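Local coordinates for protein DyP (Bjerkandera adusta, PDB 3VXJ) that is a heme b dye-decolorizing peroxidase that probably uses hydrogen peroxide to oxidise dyes and phenols, and here holds 2,6-dimethoxyphenol, at residues I15-K20 with A53-D58; S174-T179 with H326-S331; F217-H222 with E358-I363. All coordinates share one frame; numbering follows the deposited sequence.

Interaction 1: residues I15-K20 with A53-D58; sequences ILVGMK and AILISD
With chi1 of Val17 at -179°, CG1 trans to the amide nitrogen, both methyls of the branched side chain face the end of helix 52-55, where Leu55 and Ile56 receive them. Val17 CG1 rests 3.8 Å from Leu55 CB, and Val17 CG2 lies 3.9 Å from Ile56 CG2. Across the contact, Ile56, just after the helix, carries CG1 between its backbone N and carbonyl carbon (chi1 64°); its short branch CG2 meets the valine, and the two side chains cross at roughly a right angle. Val17 and Leu55 instead slide past each other in opposite directions, so that Leu55 CD1 passes beyond the valine and comes within 3.5 Å of Gly18 O. The same methyl, Leu55 CD1, is 4.1 Å from Met19 N, an N-H hydrogen-bonded to Asp14 OD1. Gly18 follows the short helix 13-16 and is the first residue to leave helical backbone angles, with a positive phi of 90°, at which a CB would jam against the carbonyl O of Val17; glycine therefore suits the turn itself. Met19 starts away from helix 52-55, and its side chain touches Phe66 of strand 65-71, as does Leu55. Just past the helix, Ser57 OG hydrogen-bonds back to Ala53 O at 2.8 Å. The contact joins the turn after helix 13-16 to the last turn of helix 52-55 and the residue after it, and since no hydrogen bond or salt bridge crosses it, its cohesion must come from van der Waals contact and the removal of aliphatic surface from water.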
loop_
_atom_site.group_PDB
_atom_site.type_symbol
_atom_site.label_atom_id
_atom_site.label_comp_id
_atom_site.label_asym_id
_atom_site.label_seq_id
_atom_site.Cartn_x
_atom_site.Cartn_y
_atom_site.Cartn_z
ATOM N N ILE A 15 11.244 1.223 -3.236
ATOM C CA ILE A 15 11.244 0.609 -1.912
ATOM C C ILE A 15 11.437 1.650 -0.803
ATOM O O ILE A 15 10.710 1.654 0.187
ATOM C CB ILE A 15 12.362 -0.439 -1.779
ATOM C CG1 ILE A 15 12.185 -1.559 -2.803
ATOM C CG2 ILE A 15 12.377 -1.013 -0.366
ATOM C CD1 ILE A 15 13.426 -2.431 -2.947
ATOM N N LEU A 16 12.425 2.525 -0.985
ATOM C CA LEU A 16 12.901 3.401 0.087
ATOM C C LEU A 16 12.356 4.820 -0.020
ATOM O O LEU A 16 12.059 5.452 0.990
ATOM C CB LEU A 16 14.439 3.415 0.108
ATOM C CG LEU A 16 15.211 4.252 1.134
ATOM C CD1 LEU A 16 14.867 3.813 2.546
ATOM C CD2 LEU A 16 16.714 4.158 0.889
ATOM N N VAL A 17 12.229 5.313 -1.249
ATOM C CA VAL A 17 11.878 6.704 -1.495
ATOM C C VAL A 17 10.456 6.814 -2.041
ATOM O O VAL A 17 9.699 7.707 -1.651
ATOM C CB VAL A 17 12.903 7.364 -2.457
ATOM C CG1 VAL A 17 12.566 8.832 -2.695
ATOM C CG2 VAL A 17 14.319 7.228 -1.905
ATOM N N GLY A 18 10.101 5.899 -2.938
ATOM C CA GLY A 18 8.799 5.927 -3.603
ATOM C C GLY A 18 8.876 6.748 -4.873
ATOM O O GLY A 18 9.421 7.857 -4.870
ATOM N N MET A 19 8.322 6.217 -5.960
ATOM C CA MET A 19 8.383 6.901 -7.255
ATOM C C MET A 19 7.646 8.239 -7.264
ATOM O O MET A 19 8.115 9.200 -7.885
ATOM C CB MET A 19 7.869 5.999 -8.375
ATOM C CG MET A 19 8.787 4.829 -8.692
ATOM S SD MET A 19 8.192 3.887 -10.094
ATOM C CE MET A 19 9.494 2.668 -10.241
ATOM N N LYS A 20 6.510 8.307 -6.570
ATOM C CA LYS A 20 5.697 9.539 -6.483
ATOM C C LYS A 20 5.405 10.159 -7.856
ATOM O O LYS A 20 5.309 11.379 -7.996
ATOM C CB LYS A 20 6.348 10.579 -5.562
ATOM C CG LYS A 20 6.564 10.123 -4.130
ATOM C CD LYS A 20 7.010 11.284 -3.254
ATOM C CE LYS A 20 7.534 10.797 -1.911
ATOM N NZ LYS A 20 6.522 9.999 -1.158
ATOM N N ALA A 53 19.034 6.628 -4.977
ATOM C CA ALA A 53 19.892 7.792 -5.257
ATOM C C ALA A 53 19.341 8.691 -6.369
ATOM O O ALA A 53 19.366 9.921 -6.243
ATOM C CB ALA A 53 21.315 7.352 -5.585
ATOM N N ILE A 54 18.845 8.088 -7.451
ATOM C CA ILE A 54 18.271 8.863 -8.560
ATOM C C ILE A 54 16.993 9.583 -8.122
ATOM O O ILE A 54 16.775 10.741 -8.477
ATOM C CB ILE A 54 18.032 7.997 -9.836
ATOM C CG1 ILE A 54 19.365 7.505 -10.426
ATOM C CG2 ILE A 54 17.211 8.759 -10.887
ATOM C CD1 ILE A 54 20.285 8.587 -10.981
ATOM N N LEU A 55 16.167 8.900 -7.328
ATOM C CA LEU A 55 14.913 9.478 -6.838
ATOM C C LEU A 55 15.092 10.677 -5.908
ATOM O O LEU A 55 14.175 11.478 -5.759
ATOM C CB LEU A 55 14.038 8.419 -6.161
ATOM C CG LEU A 55 13.487 7.299 -7.043
ATOM C CD1 LEU A 55 12.345 6.568 -6.336
ATOM C CD2 LEU A 55 13.030 7.820 -8.373
ATOM N N ILE A 56 16.261 10.792 -5.283
ATOM C CA ILE A 56 16.551 11.944 -4.418
ATOM C C ILE A 56 17.448 12.984 -5.105
ATOM O O ILE A 56 17.860 13.974 -4.490
ATOM C CB ILE A 56 17.135 11.523 -3.034
ATOM C CG1 ILE A 56 18.499 10.837 -3.190
ATOM C CG2 ILE A 56 16.142 10.629 -2.279
ATOM C CD1 ILE A 56 19.321 10.777 -1.908
ATOM N N SER A 57 17.742 12.749 -6.383
ATOM C CA SER A 57 18.536 13.673 -7.187
ATOM C C SER A 57 17.659 14.788 -7.745
ATOM O O SER A 57 16.428 14.680 -7.740
ATOM C CB SER A 57 19.224 12.926 -8.332
ATOM O OG SER A 57 20.183 12.009 -7.839
ATOM N N ASP A 58 18.301 15.854 -8.220
ATOM C CA ASP A 58 17.612 16.967 -8.870
ATOM C C ASP A 58 16.768 16.456 -10.042
ATOM O O ASP A 58 17.255 15.659 -10.850
ATOM C CB ASP A 58 18.631 18.002 -9.351
ATOM C CG ASP A 58 17.995 19.339 -9.694
ATOM O OD1 ASP A 58 18.142 20.290 -8.898
ATOM O OD2 ASP A 58 17.347 19.442 -10.756
#

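Interaction 2: residues S174-T179 with H326-S331; sequences SQPSVT and HAMRSS. With HEM (protoporphyrin IX containing Fe), chain B; 3DM (2,6-dimethoxyphenol), chain D.
Gln175 and Arg329 are joined by a two-point amide-to-backbone pairing: Arg329 N donates to a lone pair of Gln175 OE1 at 2.9 Å in a nearly straight bond (169°), while Gln175 NE2 returns a more bent one (133°) to Arg329 O. A primary amide suits the place because it both gives and accepts. A bend at chi2 (-81°) turns the amide onto the backbone of strand 328-334. The guanidinium of Arg329 lies flat over heme C3D, with its N-H groups spent around the rim. Arg329 NH2 reaches Ser174 O at 2.9 Å. It also bonds the heme propionate, with 2.7 Å between Arg329 NH2 and HEM O2A. NE gives to water 1; NH1 gives to water 2, which binds the heme FE at 2.0 Å, weakly to O2A, and to Asp171 in a salt bridge. Ser174 holds both propionates, its N donating to O1A and its OG to O2D. Beside this polar network, Pro176 packs CG 3.7 Å from Met328 SD, and the His326 ring edge meets the dimethoxyphenol, its NE2 3.0 Å from methoxy oxygen O2. An arginine and an aspartate on the water-bound face of the iron, opposite the axial His308, are the hallmark of the distal pocket of DyP-type peroxidases.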
loop_
_atom_site.group_PDB
_atom_site.type_symbol
_atom_site.label_atom_id
_atom_site.label_comp_id
_atom_site.label_asym_id
_atom_site.label_seq_id
_atom_site.Cartn_x
_atom_site.Cartn_y
_atom_site.Cartn_z
ATOM N N SER A 174 1.816 8.821 6.053
ATOM C CA SER A 174 2.592 8.163 7.103
ATOM C C SER A 174 3.430 6.991 6.593
ATOM O O SER A 174 2.887 5.977 6.152
ATOM C CB SER A 174 1.675 7.702 8.239
ATOM O OG SER A 174 2.461 7.192 9.290
ATOM N N GLN A 175 4.747 7.123 6.702
ATOM C CA GLN A 175 5.692 6.097 6.286
ATOM C C GLN A 175 6.773 5.986 7.351
ATOM O O GLN A 175 7.116 6.976 8.000
ATOM C CB GLN A 175 6.368 6.481 4.963
ATOM C CG GLN A 175 5.446 6.866 3.808
ATOM C CD GLN A 175 4.841 5.680 3.049
ATOM O OE1 GLN A 175 4.990 4.514 3.425
ATOM N NE2 GLN A 175 4.126 5.989 1.979
ATOM N N PRO A 176 7.342 4.787 7.528
ATOM C CA PRO A 176 8.484 4.679 8.436
ATOM C C PRO A 176 9.711 5.341 7.830
ATOM O O PRO A 176 9.805 5.492 6.612
ATOM C CB PRO A 176 8.690 3.163 8.562
ATOM C CG PRO A 176 8.149 2.618 7.274
ATOM C CD PRO A 176 7.003 3.499 6.890
ATOM N N SER A 177 10.642 5.742 8.685
ATOM C CA SER A 177 11.937 6.230 8.234
ATOM C C SER A 177 12.980 5.219 8.679
ATOM O O SER A 177 13.005 4.827 9.845
ATOM C CB SER A 177 12.226 7.594 8.855
ATOM O OG SER A 177 13.433 8.142 8.365
ATOM N N VAL A 178 13.830 4.780 7.758
ATOM C CA VAL A 178 14.899 3.856 8.140
ATOM C C VAL A 178 16.188 4.601 8.477
ATOM O O VAL A 178 16.497 5.637 7.872
ATOM C CB VAL A 178 15.178 2.755 7.076
ATOM C CG1 VAL A 178 13.929 1.903 6.840
ATOM C CG2 VAL A 178 15.691 3.356 5.775
ATOM N N THR A 179 16.927 4.074 9.446
ATOM C CA THR A 179 18.264 4.574 9.742
ATOM C C THR A 179 19.236 4.052 8.682
ATOM O O THR A 179 18.922 3.099 7.960
ATOM C CB THR A 179 18.747 4.151 11.152
ATOM O OG1 THR A 179 18.854 2.726 11.225
ATOM C CG2 THR A 179 17.785 4.629 12.222
ATOM N N HIS A 326 6.114 -2.107 10.919
ATOM C CA HIS A 326 6.087 -0.988 9.990
ATOM C C HIS A 326 6.419 -1.443 8.578
ATOM O O HIS A 326 7.158 -2.406 8.385
ATOM C CB HIS A 326 7.035 0.115 10.454
ATOM C CG HIS A 326 6.626 0.740 11.751
ATOM N ND1 HIS A 326 5.555 1.600 11.861
ATOM C CD2 HIS A 326 7.130 0.611 13.004
ATOM C CE1 HIS A 326 5.420 1.981 13.119
ATOM N NE2 HIS A 326 6.356 1.387 13.836
ATOM N N ALA A 327 5.862 -0.748 7.589
ATOM C CA ALA A 327 6.124 -1.074 6.189
ATOM C C ALA A 327 5.967 0.183 5.348
ATOM O O ALA A 327 5.268 1.116 5.760
ATOM C CB ALA A 327 5.157 -2.163 5.715
ATOM N N MET A 328 6.601 0.191 4.174
ATOM C CA MET A 328 6.500 1.302 3.213
ATOM C C MET A 328 5.363 1.038 2.242
ATOM O O MET A 328 5.172 -0.092 1.804
ATOM C CB MET A 328 7.786 1.410 2.391
ATOM C CG MET A 328 9.045 1.745 3.164
ATOM S SD MET A 328 9.058 3.440 3.782
ATOM C CE MET A 328 10.797 3.602 4.170
ATOM N N ARG A 329 4.634 2.087 1.863
ATOM C CA ARG A 329 3.618 1.952 0.826
ATOM C C ARG A 329 3.892 2.863 -0.357
ATOM O O ARG A 329 4.345 4.009 -0.194
ATOM C CB ARG A 329 2.226 2.247 1.384
ATOM C CG ARG A 329 1.753 1.254 2.422
ATOM C CD ARG A 329 0.528 1.778 3.183
ATOM N NE ARG A 329 0.878 3.001 3.901
ATOM C CZ ARG A 329 0.303 4.186 3.729
ATOM N NH1 ARG A 329 -0.721 4.322 2.901
ATOM N NH2 ARG A 329 0.730 5.247 4.409
ATOM N N SER A 330 3.611 2.342 -1.548
ATOM C CA SER A 330 3.752 3.128 -2.779
ATOM C C SER A 330 2.589 2.859 -3.733
ATOM O O SER A 330 2.778 2.485 -4.895
ATOM C CB SER A 330 5.082 2.823 -3.463
ATOM O OG SER A 330 5.401 3.843 -4.394
ATOM N N SER A 331 1.381 3.030 -3.209
ATOM C CA SER A 331 0.173 2.727 -3.955
ATOM C C SER A 331 -0.204 3.860 -4.901
ATOM O O SER A 331 0.183 5.015 -4.704
ATOM C CB SER A 331 -0.972 2.491 -2.980
ATOM O OG SER A 331 -0.619 1.475 -2.047
HETATM C CHA HEM B . -2.842 4.658 5.622
HETATM C CHB HEM B . -6.264 4.301 2.227
HETATM C CHC HEM B . -5.537 -0.472 1.932
HETATM C CHD HEM B . -2.086 -0.137 5.301
HETATM C C1A HEM B . -3.853 4.971 4.756
HETATM C C2A HEM B . -4.437 6.283 4.588
HETATM C C3A HEM B . -5.395 6.176 3.650
HETATM C C4A HEM B . -5.416 4.808 3.185
HETATM C CMA HEM B . -6.307 7.294 3.110
HETATM C CAA HEM B . -4.051 7.531 5.413
HETATM C CBA HEM B . -2.898 8.360 4.844
HETATM C CGA HEM B . -1.541 7.712 4.994
HETATM O O1A HEM B . -1.007 7.616 6.120
HETATM O O2A HEM B . -0.966 7.308 3.946
HETATM C C1B HEM B . -6.361 2.980 1.835
HETATM C C2B HEM B . -7.263 2.460 0.831
HETATM C C3B HEM B . -7.058 1.132 0.745
HETATM C C4B HEM B . -6.011 0.793 1.686
HETATM C CMB HEM B . -8.275 3.324 0.048
HETATM C CAB HEM B . -7.745 0.109 -0.184
HETATM C CBB HEM B . -8.311 0.467 -1.339
HETATM C C1C HEM B . -4.574 -0.798 2.852
HETATM C C2C HEM B . -4.115 -2.139 3.159
HETATM C C3C HEM B . -3.168 -2.049 4.106
HETATM C C4C HEM B . -3.001 -0.645 4.413
HETATM C CMC HEM B . -4.646 -3.413 2.474
HETATM C CAC HEM B . -2.346 -3.181 4.777
HETATM C CBC HEM B . -2.890 -4.371 5.067
HETATM C C1D HEM B . -1.937 1.184 5.636
HETATM C C2D HEM B . -0.889 1.676 6.495
HETATM C C3D HEM B . -1.130 3.149 6.604
HETATM C C4D HEM B . -2.293 3.417 5.796
HETATM C CMD HEM B . 0.243 0.908 7.197
HETATM C CAD HEM B . -0.279 4.113 7.445
HETATM C CBD HEM B . -0.765 4.010 8.888
HETATM C CGD HEM B . 0.040 4.886 9.808
HETATM O O1D HEM B . -0.589 5.675 10.565
HETATM O O2D HEM B . 1.289 4.804 9.799
HETATM N NA HEM B . -4.488 4.101 3.907
HETATM N NB HEM B . -5.626 1.929 2.370
HETATM N NC HEM B . -3.896 0.080 3.666
HETATM N ND HEM B . -2.736 2.243 5.209
HETATM FE FE HEM B . -4.240 2.073 3.833
HETATM O O1 3DM D . 4.355 4.639 14.655
HETATM C C1 3DM D . 4.371 4.607 16.033
HETATM C C2 3DM D . 4.433 3.396 16.731
HETATM O O2 3DM D . 4.471 2.224 16.019
HETATM C C7 3DM D . 4.154 1.008 16.716
HETATM C C3 3DM D . 4.458 3.421 18.133
HETATM C C4 3DM D . 4.393 4.635 18.823
HETATM C C5 3DM D . 4.338 5.838 18.126
HETATM C C6 3DM D . 4.322 5.819 16.731
HETATM O O3 3DM D . 4.262 6.966 15.990
HETATM C C8 3DM D . 3.892 8.188 16.684
HETATM O O HOH W 1 3.383 3.110 5.464
HETATM O O HOH W 2 -2.878 2.470 2.434
#

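Interaction 3: residues F217-H222 with E358-I363; sequences FMAFRH and EYQSII
Strands 216-225 and 353-360 run antiparallel here, with Phe217-Gln360 and Ala219-Glu358 as hydrogen-bonded pairs and Met218-Tyr359 as the non-hydrogen-bonded pair between them; the Ala219 N to Glu358 O bond is 2.8 Å. Gln360 bends at chi2 (-87°) to lay its amide over the sheet, where NE2 gives weak bonds to Phe217 O, at 3.0 Å, on the neighbouring strand and to Glu358 O on its own, while OE1 accepts from Phe367 N. Met218 and Tyr359 lie side by side pointing the same way: Met218 CB is 3.7 Å from Tyr359 CE1, and a bend at chi3 brings Met218 CE to 3.3 Å from Tyr359 OH, which bonds to Asp14. On the other face of the sheet, Phe217 crosses Ile363, with Phe217 CB 3.6 Å from Ile363 CG1, and presents its ring edge to Ser361 O, 3.2 Å from Phe217 CD2. Replacing Phe217 by an alanine is likely to open a gap beside Ile363 CD1 and leave Phe90 and Phe429 without their aromatic neighbour. Strand 420-430 borders strand 216-225 on its far side, strand 328-334 borders strand 353-360, and helix 367-375 covers Ala219 and Glu358 through Phe367.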
loop_
_atom_site.group_PDB
_atom_site.type_symbol
_atom_site.label_atom_id
_atom_site.label_comp_id
_atom_site.label_asym_id
_atom_site.label_seq_id
_atom_site.Cartn_x
_atom_site.Cartn_y
_atom_site.Cartn_z
ATOM N N PHE A 217 10.509 -7.354 -0.010
ATOM C CA PHE A 217 9.311 -8.022 -0.516
ATOM C C PHE A 217 8.180 -7.037 -0.716
ATOM O O PHE A 217 7.872 -6.239 0.182
ATOM C CB PHE A 217 8.832 -9.132 0.424
ATOM C CG PHE A 217 9.751 -10.316 0.481
ATOM C CD1 PHE A 217 9.710 -11.312 -0.500
ATOM C CD2 PHE A 217 10.686 -10.423 1.499
ATOM C CE1 PHE A 217 10.577 -12.402 -0.447
ATOM C CE2 PHE A 217 11.548 -11.513 1.568
ATOM C CZ PHE A 217 11.499 -12.501 0.590
ATOM N N MET A 218 7.571 -7.098 -1.897
ATOM C CA MET A 218 6.356 -6.362 -2.196
ATOM C C MET A 218 5.122 -7.247 -2.056
ATOM O O MET A 218 5.065 -8.362 -2.598
ATOM C CB MET A 218 6.410 -5.816 -3.621
ATOM C CG MET A 218 5.180 -4.964 -3.967
ATOM S SD MET A 218 4.748 -4.881 -5.708
ATOM C CE MET A 218 6.050 -3.825 -6.319
ATOM N N ALA A 219 4.127 -6.733 -1.335
ATOM C CA ALA A 219 2.770 -7.248 -1.401
ATOM C C ALA A 219 2.027 -6.318 -2.358
ATOM O O ALA A 219 1.836 -5.131 -2.078
ATOM C CB ALA A 219 2.122 -7.243 -0.027
ATOM N N PHE A 220 1.661 -6.863 -3.511
ATOM C CA PHE A 220 0.838 -6.167 -4.478
ATOM C C PHE A 220 -0.613 -6.625 -4.321
ATOM O O PHE A 220 -0.885 -7.824 -4.206
ATOM C CB PHE A 220 1.311 -6.448 -5.913
ATOM C CG PHE A 220 0.462 -5.771 -6.943
ATOM C CD1 PHE A 220 0.661 -4.432 -7.227
ATOM C CD2 PHE A 220 -0.561 -6.449 -7.599
ATOM C CE1 PHE A 220 -0.141 -3.773 -8.146
ATOM C CE2 PHE A 220 -1.367 -5.792 -8.513
ATOM C CZ PHE A 220 -1.153 -4.459 -8.789
ATOM N N ARG A 221 -1.536 -5.667 -4.312
ATOM C CA ARG A 221 -2.970 -5.971 -4.290
ATOM C C ARG A 221 -3.707 -5.106 -5.294
ATOM O O ARG A 221 -3.549 -3.884 -5.300
ATOM C CB ARG A 221 -3.568 -5.726 -2.908
ATOM C CG ARG A 221 -2.884 -6.480 -1.767
ATOM C CD ARG A 221 -3.384 -7.907 -1.630
ATOM N NE ARG A 221 -4.602 -7.969 -0.827
ATOM C CZ ARG A 221 -5.499 -8.958 -0.866
ATOM N NH1 ARG A 221 -5.375 -9.974 -1.713
ATOM N NH2 ARG A 221 -6.558 -8.909 -0.063
ATOM N N HIS A 222 -4.500 -5.738 -6.156
ATOM C CA HIS A 222 -5.358 -4.989 -7.050
ATOM C C HIS A 222 -6.725 -4.860 -6.389
ATOM O O HIS A 222 -7.454 -5.851 -6.279
ATOM C CB HIS A 222 -5.465 -5.712 -8.394
ATOM C CG HIS A 222 -6.505 -5.150 -9.307
ATOM N ND1 HIS A 222 -6.993 -5.843 -10.394
ATOM C CD2 HIS A 222 -7.158 -3.962 -9.295
ATOM C CE1 HIS A 222 -7.907 -5.111 -11.003
ATOM N NE2 HIS A 222 -8.038 -3.971 -10.348
ATOM N N GLU A 358 3.009 -2.529 -0.961
ATOM C CA GLU A 358 3.587 -2.400 0.368
ATOM C C GLU A 358 4.856 -3.229 0.457
ATOM O O GLU A 358 4.852 -4.408 0.083
ATOM C CB GLU A 358 2.586 -2.853 1.430
ATOM C CG GLU A 358 2.988 -2.518 2.858
ATOM C CD GLU A 358 1.851 -2.658 3.864
ATOM O OE1 GLU A 358 0.928 -3.445 3.629
ATOM O OE2 GLU A 358 1.889 -1.946 4.899
ATOM N N TYR A 359 5.922 -2.596 0.948
ATOM C CA TYR A 359 7.248 -3.207 1.054
ATOM C C TYR A 359 7.649 -3.445 2.501
ATOM O O TYR A 359 7.471 -2.580 3.370
ATOM C CB TYR A 359 8.320 -2.307 0.443
ATOM C CG TYR A 359 8.175 -2.038 -1.034
ATOM C CD1 TYR A 359 8.504 -3.007 -1.977
ATOM C CD2 TYR A 359 7.725 -0.794 -1.490
ATOM C CE1 TYR A 359 8.398 -2.754 -3.333
ATOM C CE2 TYR A 359 7.620 -0.525 -2.863
ATOM C CZ TYR A 359 7.946 -1.518 -3.767
ATOM O OH TYR A 359 7.837 -1.273 -5.124
ATOM N N GLN A 360 8.256 -4.606 2.733
ATOM C CA GLN A 360 8.752 -4.998 4.060
ATOM C C GLN A 360 9.728 -6.147 3.861
ATOM O O GLN A 360 9.680 -6.839 2.846
ATOM C CB GLN A 360 7.600 -5.454 4.969
ATOM C CG GLN A 360 6.754 -6.591 4.379
ATOM C CD GLN A 360 5.624 -6.085 3.495
ATOM O OE1 GLN A 360 4.709 -5.416 3.965
ATOM N NE2 GLN A 360 5.676 -6.417 2.201
ATOM N N SER A 361 10.609 -6.355 4.834
ATOM C CA SER A 361 11.518 -7.494 4.775
ATOM C C SER A 361 10.811 -8.822 5.061
ATOM O O SER A 361 11.235 -9.857 4.551
ATOM C CB SER A 361 12.679 -7.301 5.746
ATOM O OG SER A 361 12.166 -7.247 7.065
ATOM N N ILE A 362 9.760 -8.789 5.885
ATOM C CA ILE A 362 9.066 -10.008 6.307
ATOM C C ILE A 362 7.600 -9.778 6.014
ATOM O O ILE A 362 6.947 -8.965 6.674
ATOM C CB ILE A 362 9.293 -10.324 7.808
ATOM C CG1 ILE A 362 10.778 -10.580 8.082
ATOM C CG2 ILE A 362 8.457 -11.545 8.252
ATOM C CD1 ILE A 362 11.175 -10.485 9.562
ATOM N N ILE A 363 7.099 -10.455 4.982
ATOM C CA ILE A 363 5.706 -10.271 4.558
ATOM C C ILE A 363 4.756 -10.461 5.742
ATOM O O ILE A 363 3.830 -9.668 5.945
ATOM C CB ILE A 363 5.347 -11.206 3.381
ATOM C CG1 ILE A 363 6.137 -10.792 2.135
ATOM C CG2 ILE A 363 3.838 -11.169 3.094
ATOM C CD1 ILE A 363 5.986 -11.753 0.955
#

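Overall arrangement
Interactions 2 and 3 belong to one sheet: strands 328-334 and 353-360 are neighbours, and Met328 O lies 2.8 Å from Tyr359 N, a probable hydrogen bond. Their centres are about 11 Å apart. Interaction 1 sits in the N-terminal domain, its centre about 13 Å from that of interaction 2, yet the two touch where Leu16 CD1 meets Val178 CG2 at 3.4 Å; Ile15 CA also packs on Tyr359 CD2 at 3.8 Å. The heme grades the three: interaction 2 binds it directly, interaction 3 touches it through the side chain of Glu358 (nearest atoms about 3 Å apart), and Gly18 of interaction 1 is about 12 Å from its nearest atom. Asp14 ties all three, bonding Met19, Ser330 and Tyr359.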